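Local structure of 2-polyprenyl-6-methoxyphenol hydroxylase-like FAD-dependent oxidoreductase (Streptomyces sp. NRRL 11266, 6UI5) at residues G335-A338 / C339-I342; D325-H328 / V329-L333. The protein binds flavin-adenine dinucleotide through a Rossmann-type domain and belongs to the FAD-dependent aromatic-ring hydroxylase-like oxidoreductases. All blocks are in the same frame, centred on the assembly; numbering follows the deposited sequence.

Overall arrangement
Both contacts are local, made by side chains about one turn apart on the same helix, 325-346. Contact 2 (325-333) comes first along the chain and contact 1 (335-342) follows, their centres 14 Å apart; both belong to the FAD binding domain. In contact 2 the helix lies against helices 295-316 and 484-495, with one side exposed, and no other chain of the assembly touches it. In contact 1 it is mostly buried, and Arg336, Leu337, Met340 and Asn341 meet the second subunit. One helix thus joins the FAD-binding part, the C-terminal region and the subunit interface. The side chains of Tyr327 and Ile342 each lie about 9 Å from the flavin-adenine dinucleotide.

Contact 1: residues G335-A338 / C339-I342; sequences GRLA and CMNI
Leu337 and Met340 run side by side on one flank of the helix, pointing the same way, and the methyl end of the methionine makes the touch. Met340 CE lies 3.9 Å from Leu337 CD2 and 3.4 Å from Leu337 O, so it sits by both the branch and the carbonyl of the same residue. The methionine leaves the helix with CG anti to the backbone N (chi1 171°), and bends at chi2 and chi3 turn the methyl back to leucine. The same Leu337 O is gripped twice by Asn341, once through the helical N at 3.0 Å and once through ND2 at 2.9 Å. These donors reach the oxygen from opposite faces of its carbonyl plane, and the side-chain bond is the more bent of the two (N-H...O 152°). Asn341 ND2 also bonds to Gln295 and its OD1 to Gln345, which together hold the buried amide in one rotation. Ala338, which the following turn covers more than any other residue of the contact, gives its O to Ile342 N in a 2.9 Å helical bond, and Ile342 CG1 lies 3.1 Å from that same O. Cys339 N bonds to Gly335 O, and SG stands 3.5 Å from this carbonyl oxygen. Arg336 instead carries its guanidinium to a salt bridge with Glu364 of the second subunit, and Met361 of that second subunit packs on Met340. Ala338 and Ile342 face helix 295-316 and the loop at His289, Leu337 and Asn341 meet helix 369-379, and Cys339 touches strand 257-271.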
loop_
_atom_site.group_PDB
_atom_site.type_symbol
_atom_site.label_atom_id
_atom_site.label_comp_id
_atom_site.label_asym_id
_atom_site.label_seq_id
_atom_site.Cartn_x
_atom_site.Cartn_y
_atom_site.Cartn_z
ATOM N N GLY A 335 -4.336 -1.489 18.381
ATOM C CA GLY A 335 -3.082 -2.226 18.402
ATOM C C GLY A 335 -2.784 -2.911 17.081
ATOM O O GLY A 335 -1.647 -2.876 16.593
ATOM N N ARG A 336 -3.798 -3.560 16.499
ATOM C CA ARG A 336 -3.669 -4.194 15.190
ATOM C C ARG A 336 -3.070 -3.227 14.179
ATOM O O ARG A 336 -2.086 -3.546 13.496
ATOM C CB ARG A 336 -5.056 -4.654 14.713
ATOM C CG ARG A 336 -5.109 -5.925 13.924
ATOM C CD ARG A 336 -6.381 -6.021 13.090
ATOM N NE ARG A 336 -6.135 -5.486 11.756
ATOM C CZ ARG A 336 -7.010 -4.791 11.034
ATOM N NH1 ARG A 336 -8.219 -4.514 11.504
ATOM N NH2 ARG A 336 -6.660 -4.355 9.833
ATOM N N LEU A 337 -3.667 -2.027 14.087
ATOM C CA LEU A 337 -3.328 -1.059 13.050
ATOM C C LEU A 337 -1.982 -0.393 13.320
ATOM O O LEU A 337 -1.255 -0.058 12.372
ATOM C CB LEU A 337 -4.437 0.008 12.930
ATOM C CG LEU A 337 -5.812 -0.311 12.310
ATOM C CD1 LEU A 337 -6.754 0.922 12.291
ATOM C CD2 LEU A 337 -5.709 -0.890 10.899
ATOM N N ALA A 338 -1.627 -0.187 14.592
ATOM C CA ALA A 338 -0.273 0.268 14.895
ATOM C C ALA A 338 0.751 -0.768 14.450
ATOM O O ALA A 338 1.648 -0.464 13.651
ATOM C CB ALA A 338 -0.128 0.588 16.385
ATOM N N CYS A 339 0.626 -2.010 14.935
ATOM C CA CYS A 339 1.561 -3.034 14.470
ATOM C C CYS A 339 1.582 -3.054 12.964
ATOM O O CYS A 339 2.649 -3.039 12.354
ATOM C CB CYS A 339 1.207 -4.424 15.020
ATOM S SG CYS A 339 1.423 -4.549 16.865
ATOM N N MET A 340 0.405 -2.992 12.340
ATOM C CA MET A 340 0.347 -3.204 10.899
ATOM C C MET A 340 1.164 -2.154 10.165
ATOM O O MET A 340 2.059 -2.491 9.381
ATOM C CB MET A 340 -1.098 -3.190 10.421
ATOM C CG MET A 340 -1.222 -3.198 8.903
ATOM S SD MET A 340 -2.669 -2.262 8.504
ATOM C CE MET A 340 -2.218 -0.683 9.210
ATOM N N ASN A 341 0.925 -0.874 10.469
ATOM C CA ASN A 341 1.555 0.196 9.700
ATOM C C ASN A 341 3.007 0.446 10.114
ATOM O O ASN A 341 3.806 0.880 9.270
ATOM C CB ASN A 341 0.723 1.488 9.791
ATOM C CG ASN A 341 1.137 2.378 10.920
ATOM O OD1 ASN A 341 2.127 3.119 10.809
ATOM N ND2 ASN A 341 0.366 2.347 12.025
ATOM N N ILE A 342 3.377 0.195 11.380
ATOM C CA ILE A 342 4.808 0.190 11.711
ATOM C C ILE A 342 5.532 -0.810 10.823
ATOM O O ILE A 342 6.492 -0.468 10.125
ATOM C CB ILE A 342 5.050 -0.120 13.201
ATOM C CG1 ILE A 342 4.394 0.916 14.128
ATOM C CG2 ILE A 342 6.566 -0.254 13.498
ATOM C CD1 ILE A 342 4.972 2.265 14.040
#

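Contact 2: residues D325-H328 / V329-L333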
loop_
_atom_site.group_PDB
_atom_site.type_symbol
_atom_site.label_atom_id
_atom_site.label_comp_id
_atom_site.label_asym_id
_atom_site.label_seq_id
_atom_site.Cartn_x
_atom_site.Cartn_y
_atom_site.Cartn_z
ATOM N N ASP A 325 -16.538 -5.175 27.449
ATOM C CA ASP A 325 -16.113 -5.966 26.305
ATOM C C ASP A 325 -15.758 -5.081 25.129
ATOM O O ASP A 325 -15.122 -5.553 24.177
ATOM C CB ASP A 325 -17.189 -6.985 25.926
ATOM C CG ASP A 325 -17.213 -8.191 26.867
ATOM O OD1 ASP A 325 -16.145 -8.603 27.386
ATOM O OD2 ASP A 325 -18.314 -8.733 27.093
ATOM N N SER A 326 -16.169 -3.811 25.167
ATOM C CA SER A 326 -15.797 -2.883 24.114
ATOM C C SER A 326 -14.365 -2.414 24.278
ATOM O O SER A 326 -13.787 -1.877 23.320
ATOM C CB SER A 326 -16.737 -1.674 24.086
ATOM O OG SER A 326 -16.418 -0.736 25.107
ATOM N N TYR A 327 -13.781 -2.602 25.467
ATOM C CA TYR A 327 -12.348 -2.364 25.602
ATOM C C TYR A 327 -11.585 -3.175 24.562
ATOM O O TYR A 327 -10.912 -2.607 23.691
ATOM C CB TYR A 327 -11.877 -2.696 27.008
ATOM C CG TYR A 327 -10.376 -2.620 27.140
ATOM C CD1 TYR A 327 -9.725 -1.396 27.102
ATOM C CD2 TYR A 327 -9.612 -3.773 27.295
ATOM C CE1 TYR A 327 -8.365 -1.314 27.209
ATOM C CE2 TYR A 327 -8.246 -3.699 27.420
ATOM C CZ TYR A 327 -7.632 -2.467 27.372
ATOM O OH TYR A 327 -6.275 -2.363 27.474
ATOM N N HIS A 328 -11.729 -4.512 24.590
ATOM C CA HIS A 328 -11.030 -5.311 23.588
ATOM C C HIS A 328 -11.401 -4.888 22.165
ATOM O O HIS A 328 -10.524 -4.724 21.305
ATOM C CB HIS A 328 -11.300 -6.806 23.743
ATOM C CG HIS A 328 -10.736 -7.604 22.601
ATOM N ND1 HIS A 328 -9.451 -8.115 22.613
ATOM C CD2 HIS A 328 -11.243 -7.892 21.373
ATOM C CE1 HIS A 328 -9.214 -8.728 21.461
ATOM N NE2 HIS A 328 -10.284 -8.605 20.690
ATOM N N VAL A 329 -12.700 -4.759 21.877
ATOM C CA VAL A 329 -13.103 -4.460 20.503
ATOM C C VAL A 329 -12.417 -3.199 20.010
ATOM O O VAL A 329 -11.787 -3.177 18.945
ATOM C CB VAL A 329 -14.625 -4.317 20.403
ATOM C CG1 VAL A 329 -14.994 -3.999 18.953
ATOM C CG2 VAL A 329 -15.286 -5.570 20.887
ATOM N N GLU A 330 -12.532 -2.129 20.790
ATOM C CA GLU A 330 -12.014 -0.846 20.355
ATOM C C GLU A 330 -10.500 -0.856 20.317
ATOM O O GLU A 330 -9.902 -0.358 19.357
ATOM C CB GLU A 330 -12.532 0.256 21.279
ATOM C CG GLU A 330 -13.885 0.759 20.841
ATOM C CD GLU A 330 -14.698 1.344 21.980
ATOM O OE1 GLU A 330 -15.943 1.363 21.861
ATOM O OE2 GLU A 330 -14.100 1.796 22.980
ATOM N N ARG A 331 -9.862 -1.445 21.333
ATOM C CA ARG A 331 -8.425 -1.257 21.495
ATOM C C ARG A 331 -7.589 -2.316 20.806
ATOM O O ARG A 331 -6.504 -1.997 20.311
ATOM C CB ARG A 331 -8.102 -1.172 22.968
ATOM C CG ARG A 331 -8.584 0.170 23.523
ATOM C CD ARG A 331 -7.478 1.182 23.344
ATOM N NE ARG A 331 -7.525 1.944 22.114
ATOM C CZ ARG A 331 -6.541 2.731 21.696
ATOM N NH1 ARG A 331 -5.414 2.821 22.415
ATOM N NH2 ARG A 331 -6.684 3.436 20.571
ATOM N N HIS A 332 -8.081 -3.548 20.683
ATOM C CA HIS A 332 -7.365 -4.510 19.857
ATOM C C HIS A 332 -7.223 -4.015 18.422
ATOM O O HIS A 332 -6.193 -4.266 17.782
ATOM C CB HIS A 332 -8.056 -5.868 19.883
ATOM C CG HIS A 332 -7.366 -6.905 19.052
ATOM N ND1 HIS A 332 -7.368 -6.876 17.674
ATOM C CD2 HIS A 332 -6.661 -8.006 19.405
ATOM C CE1 HIS A 332 -6.688 -7.912 17.212
ATOM N NE2 HIS A 332 -6.254 -8.615 18.242
ATOM N N LEU A 333 -8.246 -3.324 17.887
ATOM C CA LEU A 333 -8.129 -2.806 16.521
ATOM C C LEU A 333 -7.000 -1.803 16.442
ATOM O O LEU A 333 -6.205 -1.827 15.500
ATOM C CB LEU A 333 -9.439 -2.158 16.043
ATOM C CG LEU A 333 -9.431 -1.200 14.829
ATOM C CD1 LEU A 333 -9.011 -1.900 13.499
ATOM C CD2 LEU A 333 -10.836 -0.559 14.588
#
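His328 and His332, one turn apart, lie side by side and point the same way, forming the tightest part of this contact. The CB of His332 sits over one face of the His328 imidazole, 3.7 Å from the ring centroid and 20° off its normal, a CH-pi contact. The two rings meet obliquely, with planes at 40° and His328 CE1 3.4 Å from His332 CD2. Both rings leave the helix with CG anti to the backbone N, which sets them alongside one another; a bond from His328 ND1 to the backbone N of Tyr274 helps fix the first. On another flank, Arg331 CG approaches the Tyr327 ring obliquely, 4.0 Å from CE1. Their polar ends then part: Tyr327 OH bonds to Ile281 O, and Arg331 NH1 forms a salt bridge with Asp303. Ser326 CB stands 3.8 Å from Glu330 OE1, and the buried carboxylate is held by Lys310, Arg469 and Asn306, an arrangement likely to favour its charged form. The exposed side is looser. There Val329 N makes a weak 3.4 Å bond to Asp325 O, whereas Glu330 N reaches Ser326 O at 2.8 Å. Val329 CG2 rests 3.3 Å from Asp325 O, and the Asp325 carboxylate leads off to a salt bridge with Arg275. Tyr327 and Arg331 pack on helix 295-316, Ser326 and Glu330 touch Trp494 of helix 484-495, and His332 meets the Tyr274 ring just beyond strand 257-271.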